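Local coordinates for protein butyryl-CoA dehydrogenase (Marinomonas mediterranea, PDB 6CXT) that belongs to the acyl-CoA dehydrogenase family of flavoproteins and binds flavin-adenine dinucleotide in a fold with a beta domain between two helical domains, at residues B[49-54]-B[94-99]; B[62-67]-B[301-306]; B[104-109]-B[221-226]. One frame throughout, in Å; residues are numbered along the deposited sequence.

Contact 1 (B[49-54]-B[94-99])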
ATOM      1  N   LEU B  49      15.494  34.899  -2.534  1.00 27.45           N
ATOM      2  CA  LEU B  49      16.317  33.939  -3.311  1.00 25.50           C
ATOM      3  C   LEU B  49      16.135  34.021  -4.835  1.00 24.83           C
ATOM      4  O   LEU B  49      17.145  34.068  -5.544  1.00 25.98           O
ATOM      5  CB  LEU B  49      16.167  32.472  -2.823  1.00 25.89           C
ATOM      6  CG  LEU B  49      16.315  32.241  -1.323  1.00 23.70           C
ATOM      7  CD1 LEU B  49      15.826  30.839  -0.922  1.00 23.14           C
ATOM      8  CD2 LEU B  49      17.777  32.423  -0.984  1.00 23.79           C
ATOM      9  N   PRO B  50      14.879  34.033  -5.345  1.00 23.17           N
ATOM     10  CA  PRO B  50      14.742  34.063  -6.788  1.00 27.80           C
ATOM     11  C   PRO B  50      14.476  35.480  -7.366  1.00 31.25           C
ATOM     12  O   PRO B  50      14.012  35.572  -8.498  1.00 31.16           O
ATOM     13  CB  PRO B  50      13.482  33.222  -7.018  1.00 26.75           C
ATOM     14  CG  PRO B  50      12.635  33.479  -5.791  1.00 27.37           C
ATOM     15  CD  PRO B  50      13.562  33.944  -4.693  1.00 24.02           C
ATOM     16  N   ILE B  51      14.663  36.535  -6.578  1.00 31.41           N
ATOM     17  CA  ILE B  51      14.344  37.915  -7.057  1.00 29.94           C
ATOM     18  C   ILE B  51      15.651  38.503  -7.620  1.00 28.92           C
ATOM     19  O   ILE B  51      16.681  38.463  -6.950  1.00 27.56           O
ATOM     20  CB  ILE B  51      13.712  38.827  -5.963  1.00 29.94           C
ATOM     21  CG1 ILE B  51      12.554  38.100  -5.261  1.00 31.57           C
ATOM     22  CG2 ILE B  51      13.227  40.170  -6.540  1.00 27.80           C
ATOM     23  CD1 ILE B  51      11.404  37.678  -6.150  1.00 26.77           C
ATOM     24  N   PRO B  52      15.617  38.984  -8.878  1.00 31.27           N
ATOM     25  CA  PRO B  52      16.774  39.672  -9.482  1.00 34.40           C
ATOM     26  C   PRO B  52      17.159  40.933  -8.704  1.00 34.62           C
ATOM     27  O   PRO B  52      16.276  41.654  -8.207  1.00 32.92           O
ATOM     28  CB  PRO B  52      16.252  40.054 -10.872  1.00 35.42           C
ATOM     29  CG  PRO B  52      15.160  39.082 -11.158  1.00 37.52           C
ATOM     30  CD  PRO B  52      14.487  38.912  -9.824  1.00 31.73           C
ATOM     31  N   GLU B  53      18.457  41.190  -8.599  1.00 39.24           N
ATOM     32  CA  GLU B  53      18.967  42.447  -8.033  1.00 45.99           C
ATOM     33  C   GLU B  53      18.330  43.707  -8.653  1.00 42.27           C
ATOM     34  O   GLU B  53      18.105  44.688  -7.955  1.00 45.10           O
ATOM     35  CB  GLU B  53      20.489  42.512  -8.134  1.00 51.06           C
ATOM     36  CG  GLU B  53      21.084  43.504  -7.145  1.00 61.60           C
ATOM     37  CD  GLU B  53      22.584  43.370  -6.967  1.00 69.51           C
ATOM     38  OE1 GLU B  53      23.172  42.338  -7.371  1.00 71.62           O
ATOM     39  OE2 GLU B  53      23.179  44.315  -6.408  1.00 74.55           O
ATOM     40  N   LYS B  54      18.027  43.656  -9.948  1.00 41.80           N
ATOM     41  CA  LYS B  54      17.315  44.723 -10.664  1.00 42.17           C
ATOM     42  C   LYS B  54      16.084  45.230  -9.899  1.00 42.92           C
ATOM     43  O   LYS B  54      15.712  46.419  -9.995  1.00 38.71           O
ATOM     44  CB  LYS B  54      16.889  44.203 -12.041  1.00 42.69           C
ATOM     45  CG  LYS B  54      16.402  45.256 -13.026  1.00 49.07           C
ATOM     46  CD  LYS B  54      15.691  44.608 -14.209  1.00 51.57           C
ATOM     47  CE  LYS B  54      15.493  45.546 -15.403  1.00 55.71           C
ATOM     48  NZ  LYS B  54      14.895  46.876 -15.085  1.00 60.31           N
ATOM     49  N   CYS B  94       3.221  34.702  -4.752  1.00 20.54           N
ATOM     50  CA  CYS B  94       2.947  36.153  -4.764  1.00 22.44           C
ATOM     51  C   CYS B  94       4.076  36.942  -5.415  1.00 23.92           C
ATOM     52  O   CYS B  94       3.821  37.616  -6.451  1.00 27.29           O
ATOM     53  CB  CYS B  94       2.635  36.678  -3.357  1.00 21.25           C
ATOM     54  SG  CYS B  94       1.259  35.804  -2.559  1.00 23.17           S
ATOM     55  N   SER B  95       5.282  36.895  -4.840  1.00 21.24           N
ATOM     56  CA  SER B  95       6.428  37.592  -5.438  1.00 25.54           C
ATOM     57  C   SER B  95       6.729  37.147  -6.871  1.00 30.09           C
ATOM     58  O   SER B  95       7.036  37.987  -7.718  1.00 24.89           O
ATOM     59  CB  SER B  95       7.705  37.508  -4.601  1.00 24.33           C
ATOM     60  OG  SER B  95       7.449  37.949  -3.272  1.00 25.90           O
ATOM     61  N   MET B  96       6.638  35.847  -7.165  1.00 25.39           N
ATOM     62  CA  MET B  96       6.947  35.419  -8.530  1.00 26.85           C
ATOM     63  C   MET B  96       5.933  35.884  -9.618  1.00 27.97           C
ATOM     64  O   MET B  96       6.364  36.378 -10.669  1.00 29.61           O
ATOM     65  CB  MET B  96       7.239  33.892  -8.586  1.00 27.15           C
ATOM     66  CG  MET B  96       8.482  33.508  -7.797  1.00 26.80           C
ATOM     67  SD  MET B  96      10.015  34.405  -8.183  1.00 32.70           S
ATOM     68  CE  MET B  96      10.277  33.826  -9.862  1.00 32.02           C
ATOM     69  N   PRO B  97       4.607  35.774  -9.388  1.00 27.72           N
ATOM     70  CA  PRO B  97       3.740  36.329 -10.411  1.00 28.95           C
ATOM     71  C   PRO B  97       3.878  37.861 -10.569  1.00 32.29           C
ATOM     72  O   PRO B  97       3.639  38.389 -11.669  1.00 29.74           O
ATOM     73  CB  PRO B  97       2.330  36.028  -9.939  1.00 30.27           C
ATOM     74  CG  PRO B  97       2.463  35.281  -8.686  1.00 32.34           C
ATOM     75  CD  PRO B  97       3.872  34.916  -8.440  1.00 31.12           C
ATOM     76  N   ILE B  98       4.230  38.542  -9.484  1.00 30.73           N
ATOM     77  CA  ILE B  98       4.486  39.971  -9.546  1.00 29.61           C
ATOM     78  C   ILE B  98       5.690  40.196 -10.444  1.00 31.07           C
ATOM     79  O   ILE B  98       5.606  41.022 -11.363  1.00 31.24           O
ATOM     80  CB  ILE B  98       4.690  40.591  -8.145  1.00 27.61           C
ATOM     81  CG1 ILE B  98       3.324  40.684  -7.467  1.00 25.43           C
ATOM     82  CG2 ILE B  98       5.391  41.977  -8.218  1.00 25.43           C
ATOM     83  CD1 ILE B  98       3.393  40.940  -5.962  1.00 26.51           C
ATOM     84  N   LEU B  99       6.800  39.503 -10.146  1.00 28.29           N
ATOM     85  CA  LEU B  99       7.991  39.531 -10.974  1.00 29.71           C
ATOM     86  C   LEU B  99       7.683  39.210 -12.444  1.00 32.64           C
ATOM     87  O   LEU B  99       8.152  39.930 -13.332  1.00 36.84           O
ATOM     88  CB  LEU B  99       9.105  38.617 -10.439  1.00 26.71           C
ATOM     89  CG  LEU B  99      10.430  38.567 -11.215  1.00 30.34           C
ATOM     90  CD1 LEU B  99      11.164  39.928 -11.179  1.00 30.63           C
ATOM     91  CD2 LEU B  99      11.342  37.495 -10.650  1.00 29.75           C
TER

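Contact 2 (B[62-67]-B[301-306])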
ATOM      1  N   PHE B  62      18.993  33.951  -7.707  1.00 29.43           N
ATOM      2  CA  PHE B  62      19.439  32.559  -7.904  1.00 28.99           C
ATOM      3  C   PHE B  62      18.650  31.812  -8.953  1.00 28.48           C
ATOM      4  O   PHE B  62      17.481  32.111  -9.198  1.00 30.98           O
ATOM      5  CB  PHE B  62      19.380  31.773  -6.591  1.00 26.14           C
ATOM      6  CG  PHE B  62      20.382  32.194  -5.576  1.00 28.24           C
ATOM      7  CD1 PHE B  62      21.697  32.579  -5.959  1.00 31.27           C
ATOM      8  CD2 PHE B  62      20.068  32.150  -4.215  1.00 26.95           C
ATOM      9  CE1 PHE B  62      22.621  32.950  -4.994  1.00 29.32           C
ATOM     10  CE2 PHE B  62      21.004  32.488  -3.256  1.00 28.86           C
ATOM     11  CZ  PHE B  62      22.276  32.904  -3.639  1.00 30.80           C
ATOM     12  N   ASP B  63      19.265  30.815  -9.587  1.00 29.16           N
ATOM     13  CA  ASP B  63      18.477  29.942 -10.462  1.00 29.50           C
ATOM     14  C   ASP B  63      17.589  29.017  -9.589  1.00 27.19           C
ATOM     15  O   ASP B  63      17.779  28.937  -8.373  1.00 25.99           O
ATOM     16  CB  ASP B  63      19.362  29.141 -11.422  1.00 31.13           C
ATOM     17  CG  ASP B  63      20.374  28.239 -10.708  1.00 36.17           C
ATOM     18  OD1 ASP B  63      20.322  28.039  -9.510  1.00 39.62           O
ATOM     19  OD2 ASP B  63      21.264  27.685 -11.360  1.00 45.16           O
ATOM     20  N   ILE B  64      16.658  28.330 -10.231  1.00 27.21           N
ATOM     21  CA  ILE B  64      15.703  27.433  -9.534  1.00 27.53           C
ATOM     22  C   ILE B  64      16.387  26.326  -8.710  1.00 24.44           C
ATOM     23  O   ILE B  64      16.063  26.118  -7.532  1.00 22.48           O
ATOM     24  CB  ILE B  64      14.630  26.881 -10.493  1.00 27.88           C
ATOM     25  CG1 ILE B  64      13.964  28.041 -11.223  1.00 28.95           C
ATOM     26  CG2 ILE B  64      13.495  26.226  -9.705  1.00 26.07           C
ATOM     27  CD1 ILE B  64      13.184  27.575 -12.435  1.00 29.00           C
ATOM     28  N   LEU B  65      17.373  25.660  -9.288  1.00 24.00           N
ATOM     29  CA  LEU B  65      18.053  24.633  -8.510  1.00 23.02           C
ATOM     30  C   LEU B  65      18.732  25.114  -7.261  1.00 24.76           C
ATOM     31  O   LEU B  65      18.630  24.448  -6.205  1.00 21.23           O
ATOM     32  CB  LEU B  65      19.062  23.820  -9.346  1.00 24.85           C
ATOM     33  CG  LEU B  65      18.409  22.646 -10.078  1.00 26.27           C
ATOM     34  CD1 LEU B  65      19.333  22.204 -11.212  1.00 27.03           C
ATOM     35  CD2 LEU B  65      18.071  21.472  -9.121  1.00 23.19           C
ATOM     36  N   THR B  66      19.458  26.244  -7.359  1.00 21.50           N
ATOM     37  CA  THR B  66      20.119  26.783  -6.195  1.00 24.31           C
ATOM     38  C   THR B  66      19.062  27.184  -5.148  1.00 22.49           C
ATOM     39  O   THR B  66      19.266  26.981  -3.943  1.00 21.93           O
ATOM     40  CB  THR B  66      20.981  28.021  -6.545  1.00 26.60           C
ATOM     41  OG1 THR B  66      21.952  27.638  -7.525  1.00 28.52           O
ATOM     42  CG2 THR B  66      21.705  28.490  -5.323  1.00 24.98           C
ATOM     43  N   THR B  67      17.983  27.792  -5.631  1.00 21.37           N
ATOM     44  CA  THR B  67      16.936  28.283  -4.740  1.00 21.00           C
ATOM     45  C   THR B  67      16.332  27.075  -3.982  1.00 21.38           C
ATOM     46  O   THR B  67      16.211  27.117  -2.755  1.00 20.72           O
ATOM     47  CB  THR B  67      15.808  28.963  -5.537  1.00 22.46           C
ATOM     48  OG1 THR B  67      16.270  30.189  -6.103  1.00 23.19           O
ATOM     49  CG2 THR B  67      14.559  29.262  -4.643  1.00 19.75           C
ATOM     50  N   TYR B 301      14.846  17.071 -10.428  1.00 19.07           N
ATOM     51  CA  TYR B 301      14.464  16.942 -11.798  1.00 17.45           C
ATOM     52  C   TYR B 301      13.421  18.000 -12.202  1.00 22.06           C
ATOM     53  O   TYR B 301      13.595  18.637 -13.276  1.00 19.83           O
ATOM     54  CB  TYR B 301      13.991  15.531 -12.112  1.00 18.41           C
ATOM     55  CG  TYR B 301      13.561  15.387 -13.537  1.00 17.72           C
ATOM     56  CD1 TYR B 301      14.495  15.534 -14.595  1.00 20.73           C
ATOM     57  CD2 TYR B 301      12.214  15.140 -13.864  1.00 18.91           C
ATOM     58  CE1 TYR B 301      14.093  15.405 -15.929  1.00 21.84           C
ATOM     59  CE2 TYR B 301      11.811  15.009 -15.211  1.00 20.53           C
ATOM     60  CZ  TYR B 301      12.766  15.127 -16.217  1.00 22.10           C
ATOM     61  OH  TYR B 301      12.339  15.020 -17.523  1.00 23.29           O
ATOM     62  N   ALA B 302      12.373  18.218 -11.378  1.00 18.06           N
ATOM     63  CA  ALA B 302      11.344  19.202 -11.690  1.00 18.49           C
ATOM     64  C   ALA B 302      11.993  20.595 -11.736  1.00 18.59           C
ATOM     65  O   ALA B 302      11.681  21.348 -12.672  1.00 19.86           O
ATOM     66  CB  ALA B 302      10.228  19.223 -10.632  1.00 17.94           C
ATOM     67  N   ALA B 303      12.875  20.916 -10.775  1.00 20.01           N
ATOM     68  CA  ALA B 303      13.513  22.235 -10.742  1.00 22.61           C
ATOM     69  C   ALA B 303      14.404  22.425 -11.974  1.00 21.52           C
ATOM     70  O   ALA B 303      14.397  23.489 -12.595  1.00 22.08           O
ATOM     71  CB  ALA B 303      14.302  22.445  -9.462  1.00 21.17           C
ATOM     72  N   TRP B 304      15.176  21.404 -12.328  1.00 20.81           N
ATOM     73  CA  TRP B 304      16.003  21.481 -13.530  1.00 23.77           C
ATOM     74  C   TRP B 304      15.153  21.664 -14.766  1.00 24.76           C
ATOM     75  O   TRP B 304      15.483  22.466 -15.649  1.00 23.61           O
ATOM     76  CB  TRP B 304      16.892  20.221 -13.684  1.00 24.54           C
ATOM     77  CG  TRP B 304      17.620  20.204 -14.994  1.00 25.96           C
ATOM     78  CD1 TRP B 304      18.814  20.807 -15.268  1.00 28.36           C
ATOM     79  CD2 TRP B 304      17.198  19.569 -16.194  1.00 27.45           C
ATOM     80  NE1 TRP B 304      19.166  20.580 -16.580  1.00 28.27           N
ATOM     81  CE2 TRP B 304      18.197  19.822 -17.175  1.00 29.24           C
ATOM     82  CE3 TRP B 304      16.088  18.784 -16.540  1.00 28.07           C
ATOM     83  CZ2 TRP B 304      18.112  19.331 -18.485  1.00 30.61           C
ATOM     84  CZ3 TRP B 304      16.004  18.296 -17.863  1.00 32.66           C
ATOM     85  CH2 TRP B 304      17.024  18.571 -18.809  1.00 30.89           C
ATOM     86  N   GLN B 305      14.088  20.891 -14.870  1.00 21.41           N
ATOM     87  CA  GLN B 305      13.267  20.938 -16.060  1.00 22.91           C
ATOM     88  C   GLN B 305      12.574  22.309 -16.213  1.00 26.88           C
ATOM     89  O   GLN B 305      12.413  22.816 -17.347  1.00 25.88           O
ATOM     90  CB  GLN B 305      12.229  19.828 -16.084  1.00 24.47           C
ATOM     91  CG  GLN B 305      12.023  19.327 -17.491  1.00 31.83           C
ATOM     92  CD  GLN B 305      10.790  18.502 -17.654  1.00 32.38           C
ATOM     93  OE1 GLN B 305       9.771  18.695 -16.964  1.00 29.95           O
ATOM     94  NE2 GLN B 305      10.861  17.565 -18.574  1.00 31.33           N
ATOM     95  N   LYS B 306      12.151  22.876 -15.077  1.00 23.45           N
ATOM     96  CA  LYS B 306      11.527  24.198 -15.052  1.00 25.26           C
ATOM     97  C   LYS B 306      12.481  25.267 -15.597  1.00 26.20           C
ATOM     98  O   LYS B 306      12.025  26.256 -16.150  1.00 29.78           O
ATOM     99  CB  LYS B 306      11.032  24.551 -13.641  1.00 24.19           C
ATOM    100  CG  LYS B 306      10.123  25.766 -13.612  1.00 24.85           C
ATOM    101  CD  LYS B 306       9.489  25.975 -12.218  1.00 25.84           C
ATOM    102  CE  LYS B 306       8.996  27.423 -12.076  1.00 23.55           C
ATOM    103  NZ  LYS B 306       8.043  27.751 -13.167  1.00 24.51           N
TER

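Contact 3 (B[104-109]-B[221-226])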
ATOM      1  N   GLU B 104       6.529  47.278 -14.935  1.00 37.73           N
ATOM      2  CA  GLU B 104       7.805  47.695 -14.342  1.00 36.94           C
ATOM      3  C   GLU B 104       7.648  48.574 -13.105  1.00 36.87           C
ATOM      4  O   GLU B 104       8.452  48.468 -12.174  1.00 38.58           O
ATOM      5  CB  GLU B 104       8.683  48.432 -15.373  1.00 38.91           C
ATOM      6  CG  GLU B 104       9.080  47.570 -16.558  1.00 39.68           C
ATOM      7  CD  GLU B 104       9.807  46.289 -16.140  1.00 41.91           C
ATOM      8  OE1 GLU B 104      10.789  46.397 -15.368  1.00 40.85           O
ATOM      9  OE2 GLU B 104       9.395  45.192 -16.604  1.00 38.00           O
ATOM     10  N   THR B 105       6.618  49.428 -13.100  1.00 39.35           N
ATOM     11  CA  THR B 105       6.365  50.317 -11.965  1.00 40.58           C
ATOM     12  C   THR B 105       5.876  49.528 -10.731  1.00 39.20           C
ATOM     13  O   THR B 105       6.390  49.706  -9.611  1.00 36.20           O
ATOM     14  CB  THR B 105       5.495  51.560 -12.348  1.00 43.56           C
ATOM     15  OG1 THR B 105       4.199  51.159 -12.809  1.00 43.85           O
ATOM     16  CG2 THR B 105       6.184  52.328 -13.490  1.00 39.24           C
ATOM     17  N   LEU B 106       4.922  48.629 -10.956  1.00 37.99           N
ATOM     18  CA  LEU B 106       4.475  47.722  -9.883  1.00 36.01           C
ATOM     19  C   LEU B 106       5.648  46.900  -9.280  1.00 33.15           C
ATOM     20  O   LEU B 106       5.838  46.890  -8.044  1.00 34.66           O
ATOM     21  CB  LEU B 106       3.279  46.866 -10.333  1.00 36.94           C
ATOM     22  CG  LEU B 106       2.474  46.248  -9.163  1.00 38.44           C
ATOM     23  CD1 LEU B 106       1.643  47.238  -8.350  1.00 38.17           C
ATOM     24  CD2 LEU B 106       1.580  45.152  -9.690  1.00 39.36           C
ATOM     25  N   LYS B 107       6.489  46.320 -10.142  1.00 31.77           N
ATOM     26  CA  LYS B 107       7.663  45.589  -9.676  1.00 32.26           C
ATOM     27  C   LYS B 107       8.631  46.404  -8.807  1.00 35.58           C
ATOM     28  O   LYS B 107       9.037  45.938  -7.734  1.00 33.13           O
ATOM     29  CB  LYS B 107       8.389  44.887 -10.814  1.00 30.88           C
ATOM     30  CG  LYS B 107       7.521  43.851 -11.501  1.00 30.97           C
ATOM     31  CD  LYS B 107       8.274  43.075 -12.546  1.00 33.90           C
ATOM     32  CE  LYS B 107       8.761  43.954 -13.678  1.00 38.82           C
ATOM     33  NZ  LYS B 107       9.041  43.167 -14.908  1.00 41.29           N
ATOM     34  N   HIS B 108       8.992  47.621  -9.248  1.00 35.51           N
ATOM     35  CA  HIS B 108       9.831  48.505  -8.418  1.00 35.00           C
ATOM     36  C   HIS B 108       9.146  48.981  -7.160  1.00 29.37           C
ATOM     37  O   HIS B 108       9.795  49.135  -6.126  1.00 30.87           O
ATOM     38  CB  HIS B 108      10.411  49.676  -9.238  1.00 36.41           C
ATOM     39  CG  HIS B 108      11.543  49.243 -10.110  1.00 38.07           C
ATOM     40  ND1 HIS B 108      11.414  49.082 -11.474  1.00 44.12           N
ATOM     41  CD2 HIS B 108      12.801  48.846  -9.800  1.00 38.26           C
ATOM     42  CE1 HIS B 108      12.564  48.663 -11.974  1.00 41.46           C
ATOM     43  NE2 HIS B 108      13.417  48.497 -10.977  1.00 42.47           N
ATOM     44  N   GLN B 109       7.840  49.177  -7.228  1.00 31.23           N
ATOM     45  CA  GLN B 109       7.086  49.570  -6.038  1.00 33.74           C
ATOM     46  C   GLN B 109       7.013  48.434  -4.983  1.00 35.61           C
ATOM     47  O   GLN B 109       7.210  48.676  -3.795  1.00 34.84           O
ATOM     48  CB  GLN B 109       5.684  49.965  -6.443  1.00 35.94           C
ATOM     49  CG  GLN B 109       4.881  50.713  -5.389  1.00 46.22           C
ATOM     50  CD  GLN B 109       3.470  51.020  -5.892  1.00 51.79           C
ATOM     51  OE1 GLN B 109       3.298  51.621  -6.961  1.00 54.49           O
ATOM     52  NE2 GLN B 109       2.450  50.576  -5.141  1.00 49.29           N
ATOM     53  N   LYS B 221      -6.184  50.292 -11.800  1.00 38.37           N
ATOM     54  CA  LYS B 221      -5.850  49.282 -12.804  1.00 38.29           C
ATOM     55  C   LYS B 221      -4.368  48.926 -12.863  1.00 32.96           C
ATOM     56  O   LYS B 221      -4.057  47.819 -13.284  1.00 36.52           O
ATOM     57  CB  LYS B 221      -6.344  49.699 -14.196  1.00 43.82           C
ATOM     58  CG  LYS B 221      -5.536  50.846 -14.786  1.00 43.01           C
ATOM     59  CD  LYS B 221      -6.025  51.190 -16.179  1.00 45.41           C
ATOM     60  CE  LYS B 221      -5.254  52.387 -16.711  1.00 51.97           C
ATOM     61  NZ  LYS B 221      -5.810  52.757 -18.036  1.00 51.19           N
ATOM     62  N   ASP B 222      -3.456  49.805 -12.439  1.00 30.35           N
ATOM     63  CA  ASP B 222      -2.040  49.452 -12.425  1.00 32.73           C
ATOM     64  C   ASP B 222      -1.727  48.310 -11.429  1.00 31.35           C
ATOM     65  O   ASP B 222      -0.619  47.811 -11.411  1.00 31.31           O
ATOM     66  CB  ASP B 222      -1.158  50.647 -12.051  1.00 36.56           C
ATOM     67  CG  ASP B 222      -1.194  51.783 -13.107  1.00 48.67           C
ATOM     68  OD1 ASP B 222      -1.793  51.628 -14.217  1.00 46.23           O
ATOM     69  OD2 ASP B 222      -0.617  52.852 -12.801  1.00 45.64           O
ATOM     70  N   TYR B 223      -2.675  47.978 -10.563  1.00 31.29           N
ATOM     71  CA  TYR B 223      -2.520  46.823  -9.651  1.00 30.52           C
ATOM     72  C   TYR B 223      -2.859  45.474 -10.306  1.00 30.91           C
ATOM     73  O   TYR B 223      -2.601  44.429  -9.685  1.00 29.61           O
ATOM     74  CB  TYR B 223      -3.355  47.014  -8.358  1.00 27.01           C
ATOM     75  CG  TYR B 223      -2.686  47.958  -7.391  1.00 31.81           C
ATOM     76  CD1 TYR B 223      -1.529  47.581  -6.706  1.00 28.96           C
ATOM     77  CD2 TYR B 223      -3.191  49.270  -7.191  1.00 33.74           C
ATOM     78  CE1 TYR B 223      -0.879  48.455  -5.849  1.00 30.80           C
ATOM     79  CE2 TYR B 223      -2.558  50.153  -6.315  1.00 34.61           C
ATOM     80  CZ  TYR B 223      -1.422  49.743  -5.645  1.00 33.32           C
ATOM     81  OH  TYR B 223      -0.807  50.613  -4.804  1.00 32.71           O
ATOM     82  N   ALA B 224      -3.432  45.486 -11.523  1.00 29.87           N
ATOM     83  CA  ALA B 224      -3.667  44.243 -12.285  1.00 30.50           C
ATOM     84  C   ALA B 224      -2.335  43.620 -12.655  1.00 32.01           C
ATOM     85  O   ALA B 224      -1.370  44.319 -12.992  1.00 31.83           O
ATOM     86  CB  ALA B 224      -4.546  44.461 -13.522  1.00 33.66           C
ATOM     87  N   LEU B 225      -2.280  42.290 -12.535  1.00 29.95           N
ATOM     88  CA  LEU B 225      -1.152  41.507 -13.020  1.00 32.30           C
ATOM     89  C   LEU B 225      -1.540  40.957 -14.401  1.00 31.05           C
ATOM     90  O   LEU B 225      -2.561  40.255 -14.543  1.00 34.34           O
ATOM     91  CB  LEU B 225      -0.895  40.348 -12.056  1.00 34.20           C
ATOM     92  CG  LEU B 225       0.269  40.390 -11.087  1.00 38.31           C
ATOM     93  CD1 LEU B 225       0.635  41.804 -10.655  1.00 35.75           C
ATOM     94  CD2 LEU B 225       0.021  39.429  -9.927  1.00 33.11           C
ATOM     95  N   GLY B 226      -0.720  41.274 -15.395  1.00 32.62           N
ATOM     96  CA  GLY B 226      -0.970  40.853 -16.783  1.00 34.23           C
ATOM     97  C   GLY B 226      -2.178  41.571 -17.357  1.00 35.71           C
ATOM     98  O   GLY B 226      -2.563  42.612 -16.866  1.00 38.29           O
TER

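Contact 1 (B[49-54]-B[94-99])
Pro52 and Leu99 meet where the loop between helix 35-44 and helix 64-77 runs past helix 81-101, within the helical N-terminal domain. Both methyls of the leucine close on a single ring carbon: CD2 of Leu99 lies 3.5 Å and its CD1 3.7 Å from Pro52 CD. With CG anti to the backbone N (chi1 -179°), the fork of Leu99 is carried out from the helix toward the loop. CD2 also rests 3.9 Å from Pro50 O, a plain van der Waals approach.

Three residues earlier, Met96 takes a very different shape. Its chain bends at both chi2 and chi3, which makes the sulfur, not the terminal methyl, the atom presented to the loop. SD sits 3.7 Å from Pro50 CG, a snug fit of a soft, polarisable atom on a saturated ring. Ile51 and Met96 run alongside each other head to tail, with Ile51 CD1 4.1 Å from Met96 SD and 4.0 Å from Ser95 CB. Serine suits that spot because it is small, and its OG turns back to make a weak hydrogen bond with His90 O of the same helix.

Met96 and Pro97, the latter at a kink, also pack on helix 231-245. A backbone hydrogen bond of Ile51 with Gly61 secures the loop. Between side chains the chemistry is almost wholly apolar, with the Pro50 carbonyl oxygen the polar atom that touches; shape therefore sets the fit, and the two loop prolines bring rigid hydrocarbon to the helix without burying an N-H that would need an acceptor.

Contact 2 (B[62-67]-B[301-306])
Ile64 and Leu65 begin helix 64-77 of the N-terminal domain and pack on Ala303 near the end of helix 279-306, a helix-to-helix contact between the N- and C-terminal helical domains of the acyl-CoA dehydrogenase fold. Ile64 can be followed outward. CB lies 4.0 Å from Ala303 O. The CG2 branch, anti to the backbone N, lands on the alanine methyl, 3.9 Å from Ala303 CB. The other branch leaves through CG1 and stays extended (chi2 164°), which delivers CD1 to the aliphatic stem of Lys306, 3.7 Å from its CG and nearly as close to its CB and CD. The two chains cross at about a right angle, so one methyl touches three methylenes.

Beyond that stem the lysine leads away: its NZ forms a salt bridge with Asp240, and the side chain makes a cation-pi contact with Trp241. A long residue thus serves both an apolar and a charged setting. Leu65 divides its methyls as well, CD2 at 3.9 Å from Ala303 CB and CD1 at 4.0 Å from Trp304 CB, near the plane of the indole at its edge. Alanine suits the middle, where its small side chain lets the backbones come close. Phe3 of the second subunit and Trp304 meet edge-to-face, and Met1 of that subunit packs on Leu65.

The helix start is secured by Asp63, the N-cap residue: its OD1 accepts from Thr66 N at 2.9 Å and from Thr66 OG1 at 2.6 Å, both on the syn side of the carboxylate though somewhat out of its plane.

Contact 3 (B[104-109]-B[221-226])
Helix 104-114 of the N-terminal domain lies against a 3-10 turn and a short, weakly bonded strand, at about 224-225, of the beta domain, and Leu106 is the side chain that joins them, touching both Tyr223 and Leu225. Its CG stands anti to the backbone N (chi1 -161°), which turns the fork out from the helix, one methyl toward each partner. CD1 of Leu106 is 3.6 Å from Tyr223 CD1, and CD2 of Leu106 is 3.6 Å from Leu225 CD1. Both methyls also lie beside the Asp222 carbonyl, CD1 at 3.8 Å from Asp222 O and CD2 almost as near. Leucine suits this buried place because its two branches fill the angle between an aromatic ring and an aliphatic chain, each of which it crosses at about a right angle.

One turn along, Gln109 supplies the polar link. Its extended chain brings NE2 to Tyr223 OH at 3.3 Å, with an N-H...O angle of 145° and the oxygen almost in the amide plane. Amide and ring planes stand 85° apart. The bond is long and bent and Gln109 is exposed, so it is probably weak. Tyrosine fits by offering ring carbons to the leucine and a hydroxyl to the glutamine.

On another flank of the helix, Lys107 NZ makes a salt bridge of 2.7 Å with Glu104 OE2, and both side chains also bond to Tyr55 OH.

The strand at 224-225 is outermost in the mixed sheet of this chain. Tyr223 and Leu225 bond through their backbones to Val185 and Ala183 of strand 181-187, while Gly226 bonds to His101 at the end of helix 81-101, which tethers the sheet edge to the helix preceding 104-114.

Contact 1 lies between the other two: its centre is 15 Å from that of contact 2 and 13 Å from that of contact 3, while contacts 2 and 3 are 26 Å apart and do not touch. The loop 49-54 helps bridge them, since Leu49 O probably bonds to Phe62 N and Lys54 O to His108 NE2. Successive helices 64-77, 81-101 and 104-114 each contribute one segment. Along the chain contacts 1 and 2 interleave, contact 1 closes before contact 3 opens, and contact 3 is nested within the span of contact 2. Together they tie the N-terminal helices internally, to the C-terminal helices and to the beta domain.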